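Local coordinates for protein hydroxyethylphosphonate dioxygenase (Streptomyces albus, PDB 6B9R) that probably uses iron and oxygen to cleave the carbon-carbon bond of 2-hydroxyethylphosphonate, giving hydroxymethylphosphonate, at residues A19-D32 with A438-Y450. Residues are numbered along the deposited sequence; the frame is centred on the assembly and turned at random.
Sequences ALLRAAANDLKRND and AIGRYIAEDRLWY. With 2HE ((2-hydroxyethyl)phosphonic acid), chain Q.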
ATOM      1  N   ALA A  19       6.846  16.743  11.872  1.00 20.01           N
ATOM      2  CA  ALA A  19       7.544  16.410  10.636  1.00 19.61           C
ATOM      3  C   ALA A  19       6.570  16.221   9.479  1.00 24.43           C
ATOM      4  O   ALA A  19       6.890  16.573   8.339  1.00 19.45           O
ATOM      5  CB  ALA A  19       8.408  15.166  10.815  1.00 21.68           C
ATOM      6  N   LEU A  20       5.377  15.665   9.745  1.00 18.55           N
ATOM      7  CA  LEU A  20       4.374  15.529   8.687  1.00 17.84           C
ATOM      8  C   LEU A  20       3.884  16.880   8.201  1.00 19.10           C
ATOM      9  O   LEU A  20       3.532  17.028   7.023  1.00 18.39           O
ATOM     10  CB  LEU A  20       3.173  14.726   9.168  1.00 17.59           C
ATOM     11  CG  LEU A  20       3.473  13.251   9.388  1.00 17.49           C
ATOM     12  CD1 LEU A  20       2.251  12.584   9.960  1.00 22.45           C
ATOM     13  CD2 LEU A  20       3.925  12.569   8.082  1.00 18.15           C
ATOM     14  N   LEU A  21       3.816  17.858   9.101  1.00 21.21           N
ATOM     15  CA  LEU A  21       3.380  19.190   8.695  1.00 19.61           C
ATOM     16  C   LEU A  21       4.409  19.854   7.794  1.00 24.91           C
ATOM     17  O   LEU A  21       4.048  20.481   6.788  1.00 18.97           O
ATOM     18  CB  LEU A  21       3.112  20.046   9.924  1.00 18.91           C
ATOM     19  CG  LEU A  21       2.727  21.490   9.583  1.00 18.97           C
ATOM     20  CD1 LEU A  21       1.483  21.497   8.712  1.00 20.67           C
ATOM     21  CD2 LEU A  21       2.510  22.281  10.863  1.00 24.76           C
ATOM     22  N   ARG A  22       5.693  19.758   8.154  1.00 18.74           N
ATOM     23  CA  ARG A  22       6.734  20.287   7.277  1.00 18.75           C
ATOM     24  C   ARG A  22       6.744  19.546   5.946  1.00 18.09           C
ATOM     25  O   ARG A  22       6.882  20.157   4.878  1.00 19.21           O
ATOM     26  CB  ARG A  22       8.106  20.189   7.954  1.00 19.34           C
ATOM     27  CG  ARG A  22       9.281  20.476   7.003  1.00 23.38           C
ATOM     28  CD  ARG A  22       9.273  21.922   6.495  1.00 20.68           C
ATOM     29  NE  ARG A  22       9.780  22.843   7.505  1.00 21.98           N
ATOM     30  CZ  ARG A  22       9.730  24.167   7.406  1.00 23.86           C
ATOM     31  NH1 ARG A  22       9.176  24.738   6.344  1.00 20.91           N
ATOM     32  NH2 ARG A  22      10.228  24.925   8.377  1.00 25.01           N
ATOM     33  N   ALA A  23       6.587  18.225   5.982  1.00 20.55           N
ATOM     34  CA  ALA A  23       6.582  17.466   4.736  1.00 17.20           C
ATOM     35  C   ALA A  23       5.421  17.884   3.839  1.00 16.64           C
ATOM     36  O   ALA A  23       5.578  17.983   2.617  1.00 17.78           O
ATOM     37  CB  ALA A  23       6.519  15.963   5.035  1.00 17.02           C
ATOM     38  N   ALA A  24       4.247  18.132   4.426  1.00 16.62           N
ATOM     39  CA  ALA A  24       3.096  18.530   3.618  1.00 18.33           C
ATOM     40  C   ALA A  24       3.341  19.878   2.963  1.00 25.10           C
ATOM     41  O   ALA A  24       3.012  20.082   1.787  1.00 16.88           O
ATOM     42  CB  ALA A  24       1.829  18.591   4.475  1.00 18.04           C
ATOM     43  N   ALA A  25       3.908  20.810   3.719  1.00 16.81           N
ATOM     44  CA  ALA A  25       4.201  22.135   3.183  1.00 16.95           C
ATOM     45  C   ALA A  25       5.256  22.057   2.085  1.00 18.44           C
ATOM     46  O   ALA A  25       5.088  22.643   1.011  1.00 23.21           O
ATOM     47  CB  ALA A  25       4.649  23.050   4.314  1.00 20.11           C
ATOM     48  N   ASN A  26       6.348  21.327   2.334  1.00 20.42           N
ATOM     49  CA  ASN A  26       7.355  21.100   1.299  1.00 16.83           C
ATOM     50  C   ASN A  26       6.733  20.540   0.026  1.00 18.49           C
ATOM     51  O   ASN A  26       7.073  20.964  -1.085  1.00 18.44           O
ATOM     52  CB  ASN A  26       8.427  20.133   1.798  1.00 17.46           C
ATOM     53  CG  ASN A  26       9.433  20.780   2.718  1.00 20.41           C
ATOM     54  OD1 ASN A  26       9.481  22.004   2.867  1.00 21.74           O
ATOM     55  ND2 ASN A  26      10.266  19.953   3.331  1.00 20.03           N
ATOM     56  N   ASP A  27       5.845  19.543   0.168  1.00 18.49           N
ATOM     57  CA  ASP A  27       5.268  18.885  -1.000  1.00 17.10           C
ATOM     58  C   ASP A  27       4.383  19.824  -1.810  1.00 23.13           C
ATOM     59  O   ASP A  27       4.264  19.657  -3.029  1.00 19.99           O
ATOM     60  CB  ASP A  27       4.469  17.651  -0.571  1.00 14.77           C
ATOM     61  CG  ASP A  27       5.358  16.512  -0.121  1.00 25.20           C
ATOM     62  OD1 ASP A  27       6.593  16.632  -0.228  1.00 27.28           O
ATOM     63  OD2 ASP A  27       4.811  15.493   0.339  1.00 23.86           O
ATOM     64  N   LEU A  28       3.776  20.816  -1.162  1.00 19.24           N
ATOM     65  CA  LEU A  28       2.944  21.802  -1.830  1.00 18.54           C
ATOM     66  C   LEU A  28       3.729  23.032  -2.259  1.00 21.56           C
ATOM     67  O   LEU A  28       3.124  24.011  -2.708  1.00 20.77           O
ATOM     68  CB  LEU A  28       1.772  22.207  -0.915  1.00 15.48           C
ATOM     69  CG  LEU A  28       0.646  21.154  -0.932  1.00 18.20           C
ATOM     70  CD1 LEU A  28      -0.295  21.283   0.274  1.00 17.84           C
ATOM     71  CD2 LEU A  28      -0.160  21.282  -2.216  1.00 15.67           C
ATOM     72  N   LYS A  29       5.062  23.000  -2.139  1.00 15.49           N
ATOM     73  CA  LYS A  29       5.898  24.164  -2.430  1.00 16.85           C
ATOM     74  C   LYS A  29       5.394  25.401  -1.685  1.00 18.72           C
ATOM     75  O   LYS A  29       5.329  26.511  -2.230  1.00 21.35           O
ATOM     76  CB  LYS A  29       5.985  24.402  -3.941  1.00 19.62           C
ATOM     77  CG  LYS A  29       6.479  23.171  -4.727  1.00 23.34           C
ATOM     78  CD  LYS A  29       7.811  22.658  -4.148  1.00 28.47           C
ATOM     79  CE  LYS A  29       8.538  21.679  -5.082  1.00 30.42           C
ATOM     80  NZ  LYS A  29       7.818  20.391  -5.233  1.00 33.35           N
ATOM     81  N   ARG A  30       5.043  25.208  -0.411  1.00 16.55           N
ATOM     82  CA  ARG A  30       4.725  26.302   0.506  1.00 17.91           C
ATOM     83  C   ARG A  30       5.870  26.436   1.509  1.00 18.72           C
ATOM     84  O   ARG A  30       6.053  25.563   2.366  1.00 20.57           O
ATOM     85  CB  ARG A  30       3.402  26.041   1.226  1.00 21.63           C
ATOM     86  CG  ARG A  30       2.226  25.697   0.281  1.00 25.32           C
ATOM     87  CD  ARG A  30       2.039  26.814  -0.748  1.00 23.09           C
ATOM     88  NE  ARG A  30       0.661  26.992  -1.221  1.00 21.41           N
ATOM     89  CZ  ARG A  30       0.151  26.418  -2.309  1.00 18.03           C
ATOM     90  NH1 ARG A  30      -1.101  26.679  -2.661  1.00 20.24           N
ATOM     91  NH2 ARG A  30       0.880  25.576  -3.041  1.00 18.90           N
ATOM     92  N   ASN A  31       6.644  27.514   1.412  1.00 18.06           N
ATOM     93  CA  ASN A  31       7.672  27.720   2.418  1.00 18.70           C
ATOM     94  C   ASN A  31       7.008  28.310   3.659  1.00 19.12           C
ATOM     95  O   ASN A  31       5.783  28.443   3.726  1.00 18.91           O
ATOM     96  CB  ASN A  31       8.819  28.565   1.865  1.00 20.27           C
ATOM     97  CG  ASN A  31       8.397  29.970   1.483  1.00 19.95           C
ATOM     98  OD1 ASN A  31       7.302  30.423   1.820  1.00 24.64           O
ATOM     99  ND2 ASN A  31       9.287  30.678   0.792  1.00 22.55           N
ATOM    100  N   ASP A  32       7.813  28.683   4.654  1.00 19.75           N
ATOM    101  CA  ASP A  32       7.263  29.112   5.936  1.00 20.21           C
ATOM    102  C   ASP A  32       6.266  30.257   5.757  1.00 27.76           C
ATOM    103  O   ASP A  32       5.154  30.217   6.296  1.00 20.85           O
ATOM    104  CB  ASP A  32       8.402  29.521   6.874  1.00 23.46           C
ATOM    105  CG  ASP A  32       9.272  28.341   7.292  1.00 38.25           C
ATOM    106  OD1 ASP A  32       9.634  27.517   6.423  1.00 41.39           O
ATOM    107  OD2 ASP A  32       9.609  28.247   8.490  1.00 47.61           O
ATOM    108  N   ALA A 438      18.797   9.440   2.837  1.00 33.96           N
ATOM    109  CA  ALA A 438      17.438   9.887   2.563  1.00 29.19           C
ATOM    110  C   ALA A 438      16.413   9.182   3.444  1.00 30.54           C
ATOM    111  O   ALA A 438      15.360   9.759   3.747  1.00 28.17           O
ATOM    112  CB  ALA A 438      17.107   9.676   1.090  1.00 29.84           C
ATOM    113  N   ILE A 439      16.693   7.947   3.869  1.00 28.99           N
ATOM    114  CA  ILE A 439      15.718   7.213   4.668  1.00 29.06           C
ATOM    115  C   ILE A 439      15.402   7.977   5.948  1.00 22.32           C
ATOM    116  O   ILE A 439      14.246   8.045   6.382  1.00 21.82           O
ATOM    117  CB  ILE A 439      16.225   5.781   4.943  1.00 30.91           C
ATOM    118  CG1 ILE A 439      16.044   4.916   3.691  1.00 25.79           C
ATOM    119  CG2 ILE A 439      15.512   5.150   6.136  1.00 28.94           C
ATOM    120  CD1 ILE A 439      16.615   3.506   3.817  1.00 32.41           C
ATOM    121  N   GLY A 440      16.416   8.604   6.545  1.00 26.71           N
ATOM    122  CA  GLY A 440      16.177   9.419   7.726  1.00 28.02           C
ATOM    123  C   GLY A 440      15.158  10.522   7.503  1.00 28.38           C
ATOM    124  O   GLY A 440      14.288  10.752   8.345  1.00 24.83           O
ATOM    125  N   ARG A 441      15.261  11.234   6.374  1.00 28.81           N
ATOM    126  CA  ARG A 441      14.319  12.325   6.116  1.00 25.25           C
ATOM    127  C   ARG A 441      12.943  11.790   5.746  1.00 26.81           C
ATOM    128  O   ARG A 441      11.930  12.444   6.016  1.00 27.53           O
ATOM    129  CB  ARG A 441      14.836  13.246   5.007  1.00 27.07           C
ATOM    130  CG  ARG A 441      15.922  14.229   5.440  1.00 32.87           C
ATOM    131  CD  ARG A 441      16.376  15.127   4.275  1.00 24.05           C
ATOM    132  NE  ARG A 441      15.284  15.943   3.746  1.00 30.21           N
ATOM    133  CZ  ARG A 441      15.296  16.499   2.539  1.00 26.44           C
ATOM    134  NH1 ARG A 441      14.257  17.214   2.113  1.00 26.22           N
ATOM    135  NH2 ARG A 441      16.352  16.320   1.750  1.00 24.24           N
ATOM    136  N   TYR A 442      12.895  10.614   5.113  1.00 24.37           N
ATOM    137  CA  TYR A 442      11.614   9.962   4.849  1.00 23.76           C
ATOM    138  C   TYR A 442      10.899   9.642   6.152  1.00 21.87           C
ATOM    139  O   TYR A 442       9.694   9.882   6.286  1.00 23.48           O
ATOM    140  CB  TYR A 442      11.847   8.703   4.013  1.00 20.72           C
ATOM    141  CG  TYR A 442      10.656   7.770   3.903  1.00 20.08           C
ATOM    142  CD1 TYR A 442       9.483   8.177   3.288  1.00 21.13           C
ATOM    143  CD2 TYR A 442      10.718   6.477   4.412  1.00 21.04           C
ATOM    144  CE1 TYR A 442       8.391   7.314   3.174  1.00 20.16           C
ATOM    145  CE2 TYR A 442       9.641   5.612   4.305  1.00 22.27           C
ATOM    146  CZ  TYR A 442       8.477   6.036   3.680  1.00 18.99           C
ATOM    147  OH  TYR A 442       7.403   5.163   3.580  1.00 21.16           O
ATOM    148  N   ILE A 443      11.647   9.146   7.142  1.00 20.88           N
ATOM    149  CA  ILE A 443      11.085   8.850   8.458  1.00 20.71           C
ATOM    150  C   ILE A 443      10.608  10.122   9.145  1.00 22.22           C
ATOM    151  O   ILE A 443       9.538  10.152   9.765  1.00 26.03           O
ATOM    152  CB  ILE A 443      12.127   8.108   9.321  1.00 28.21           C
ATOM    153  CG1 ILE A 443      12.287   6.669   8.830  1.00 37.12           C
ATOM    154  CG2 ILE A 443      11.742   8.139  10.795  1.00 32.14           C
ATOM    155  CD1 ILE A 443      10.974   5.983   8.560  1.00 36.29           C
ATOM    156  N   ALA A 444      11.399  11.185   9.066  1.00 22.05           N
ATOM    157  CA  ALA A 444      11.083  12.393   9.818  1.00 27.36           C
ATOM    158  C   ALA A 444      11.730  13.557   9.077  1.00 29.06           C
ATOM    159  O   ALA A 444      12.936  13.777   9.205  1.00 27.50           O
ATOM    160  CB  ALA A 444      11.584  12.286  11.251  1.00 28.53           C
ATOM    161  N   GLU A 445      10.929  14.265   8.287  1.00 25.40           N
ATOM    162  CA  GLU A 445      11.444  15.430   7.590  1.00 25.01           C
ATOM    163  C   GLU A 445      11.869  16.477   8.605  1.00 33.53           C
ATOM    164  O   GLU A 445      11.190  16.703   9.614  1.00 30.75           O
ATOM    165  CB  GLU A 445      10.396  16.004   6.641  1.00 34.99           C
ATOM    166  CG  GLU A 445      10.850  17.254   5.873  1.00 34.76           C
ATOM    167  CD  GLU A 445      12.010  16.988   4.906  1.00 35.93           C
ATOM    168  OE1 GLU A 445      13.171  16.866   5.354  1.00 31.42           O
ATOM    169  OE2 GLU A 445      11.753  16.911   3.685  1.00 36.33           O
ATOM    170  N   ASP A 446      13.006  17.114   8.333  1.00 32.87           N
ATOM    171  CA  ASP A 446      13.642  17.986   9.307  1.00 34.67           C
ATOM    172  C   ASP A 446      14.070  19.318   8.706  1.00 35.22           C
ATOM    173  O   ASP A 446      14.913  20.005   9.295  1.00 35.49           O
ATOM    174  CB  ASP A 446      14.847  17.282   9.944  1.00 38.67           C
ATOM    175  CG  ASP A 446      15.930  16.904   8.924  1.00 42.20           C
ATOM    176  OD1 ASP A 446      15.781  17.197   7.718  1.00 34.19           O
ATOM    177  OD2 ASP A 446      16.943  16.295   9.332  1.00 46.82           O
ATOM    178  N   ARG A 447      13.544  19.694   7.541  1.00 25.45           N
ATOM    179  CA  ARG A 447      14.064  20.897   6.898  1.00 24.34           C
ATOM    180  C   ARG A 447      13.138  21.345   5.775  1.00 25.81           C
ATOM    181  O   ARG A 447      12.405  20.547   5.185  1.00 25.35           O
ATOM    182  CB  ARG A 447      15.474  20.659   6.337  1.00 28.79           C
ATOM    183  CG  ARG A 447      15.519  19.697   5.137  1.00 27.61           C
ATOM    184  CD  ARG A 447      16.937  19.183   4.883  1.00 31.75           C
ATOM    185  NE  ARG A 447      17.396  18.328   5.974  1.00 40.94           N
ATOM    186  CZ  ARG A 447      18.544  17.657   5.976  1.00 52.75           C
ATOM    187  NH1 ARG A 447      19.368  17.732   4.937  1.00 58.34           N
ATOM    188  NH2 ARG A 447      18.865  16.907   7.024  1.00 46.88           N
ATOM    189  N   LEU A 448      13.211  22.639   5.479  1.00 24.24           N
ATOM    190  CA  LEU A 448      12.656  23.166   4.242  1.00 24.01           C
ATOM    191  C   LEU A 448      13.337  22.500   3.050  1.00 28.92           C
ATOM    192  O   LEU A 448      14.504  22.106   3.119  1.00 24.67           O
ATOM    193  CB  LEU A 448      12.862  24.687   4.193  1.00 24.52           C
ATOM    194  CG  LEU A 448      12.231  25.556   3.096  1.00 24.37           C
ATOM    195  CD1 LEU A 448      10.709  25.641   3.221  1.00 25.62           C
ATOM    196  CD2 LEU A 448      12.834  26.941   3.159  1.00 25.09           C
ATOM    197  N   TRP A 449      12.609  22.391   1.934  1.00 23.69           N
ATOM    198  CA  TRP A 449      13.107  21.606   0.812  1.00 23.73           C
ATOM    199  C   TRP A 449      14.233  22.285   0.044  1.00 24.50           C
ATOM    200  O   TRP A 449      14.819  21.645  -0.831  1.00 24.66           O
ATOM    201  CB  TRP A 449      11.958  21.239  -0.144  1.00 23.03           C
ATOM    202  CG  TRP A 449      11.511  22.326  -1.103  1.00 23.06           C
ATOM    203  CD1 TRP A 449      11.917  22.489  -2.391  1.00 23.32           C
ATOM    204  CD2 TRP A 449      10.541  23.355  -0.853  1.00 22.80           C
ATOM    205  NE1 TRP A 449      11.280  23.573  -2.961  1.00 24.59           N
ATOM    206  CE2 TRP A 449      10.429  24.118  -2.034  1.00 26.00           C
ATOM    207  CE3 TRP A 449       9.769  23.710   0.254  1.00 22.52           C
ATOM    208  CZ2 TRP A 449       9.577  25.220  -2.136  1.00 25.44           C
ATOM    209  CZ3 TRP A 449       8.913  24.798   0.151  1.00 22.35           C
ATOM    210  CH2 TRP A 449       8.833  25.547  -1.033  1.00 29.05           C
ATOM    211  N   TYR A 450      14.553  23.546   0.348  1.00 25.01           N
ATOM    212  CA  TYR A 450      15.695  24.231  -0.258  1.00 27.66           C
ATOM    213  C   TYR A 450      16.361  25.112   0.790  1.00 28.45           C
ATOM    214  O   TYR A 450      15.814  25.340   1.870  1.00 26.52           O
ATOM    215  CB  TYR A 450      15.267  25.077  -1.458  1.00 25.84           C
ATOM    216  CG  TYR A 450      14.405  26.251  -1.058  1.00 25.67           C
ATOM    217  CD1 TYR A 450      13.051  26.083  -0.794  1.00 24.86           C
ATOM    218  CD2 TYR A 450      14.948  27.532  -0.943  1.00 26.36           C
ATOM    219  CE1 TYR A 450      12.256  27.152  -0.421  1.00 24.72           C
ATOM    220  CE2 TYR A 450      14.158  28.612  -0.565  1.00 26.23           C
ATOM    221  CZ  TYR A 450      12.810  28.414  -0.303  1.00 25.40           C
ATOM    222  OH  TYR A 450      11.992  29.464   0.072  1.00 25.26           O
ATOM    223  OXT TYR A 450      17.460  25.612   0.587  1.00 27.28           O
TER
HETATM  224  O3  2HE Q 502      13.534  23.210  -5.783  1.00 25.87           O
HETATM  225  P   2HE Q 502      12.233  22.728  -6.583  1.00 38.97           P
HETATM  226  O1  2HE Q 502      12.057  21.236  -6.487  1.00 35.75           O
HETATM  227  O2  2HE Q 502      10.977  23.509  -5.948  1.00 29.46           O
HETATM  228  CA  2HE Q 502      12.371  23.096  -8.339  1.00 33.21           C
HETATM  229  CB  2HE Q 502      11.170  22.419  -8.971  1.00 34.32           C
HETATM  230  O4  2HE Q 502      11.186  21.029  -8.631  1.00 42.22           O
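Trp449 lies with one indole face against Lys29, whose CD stands 3.5 Å above the ring plane, while CD1 of Tyr450 covers the centre of the opposite face, also at 3.5 Å. With CG between backbone N and carbonyl carbon (chi1 79°), the indole is turned against the 29-31 backbone: CZ3 of Trp449 is 3.7 Å from O of Arg30, at the ring edge. NE1 of Trp449 donates to phosphonate oxygen O2 of 2-hydroxyethylphosphonate at 3.0 Å. Arg103, Tyr111 and Asn146 of the second subunit grip the same ligand, so this C-terminal tail completes the neighbour's active site. Without the indole, as with an alanine here, the phosphonate would probably lose one donor and CD of Lys29 the ring face beside it. The helix ends in a Schellman motif, Lys29 at C-prime with positive phi (51°). Asn26 ND2 bonds O of Arg447 at 2.9 Å, nearly straight (166°); Asn31 ND2 hydrogen-bonds Tyr450 OH at 3.1 Å, its OD1 capping N of Ala34 in helix 32-39. Ala19 CB still sits 3.4 Å from Glu445 O, and Asn26 ND2 bonds OE2 of Glu445 weakly, a carboxylate that Arg441 NE and NH1 hold side-on. Beyond, Arg447 points away and Asp446 is solvent-exposed.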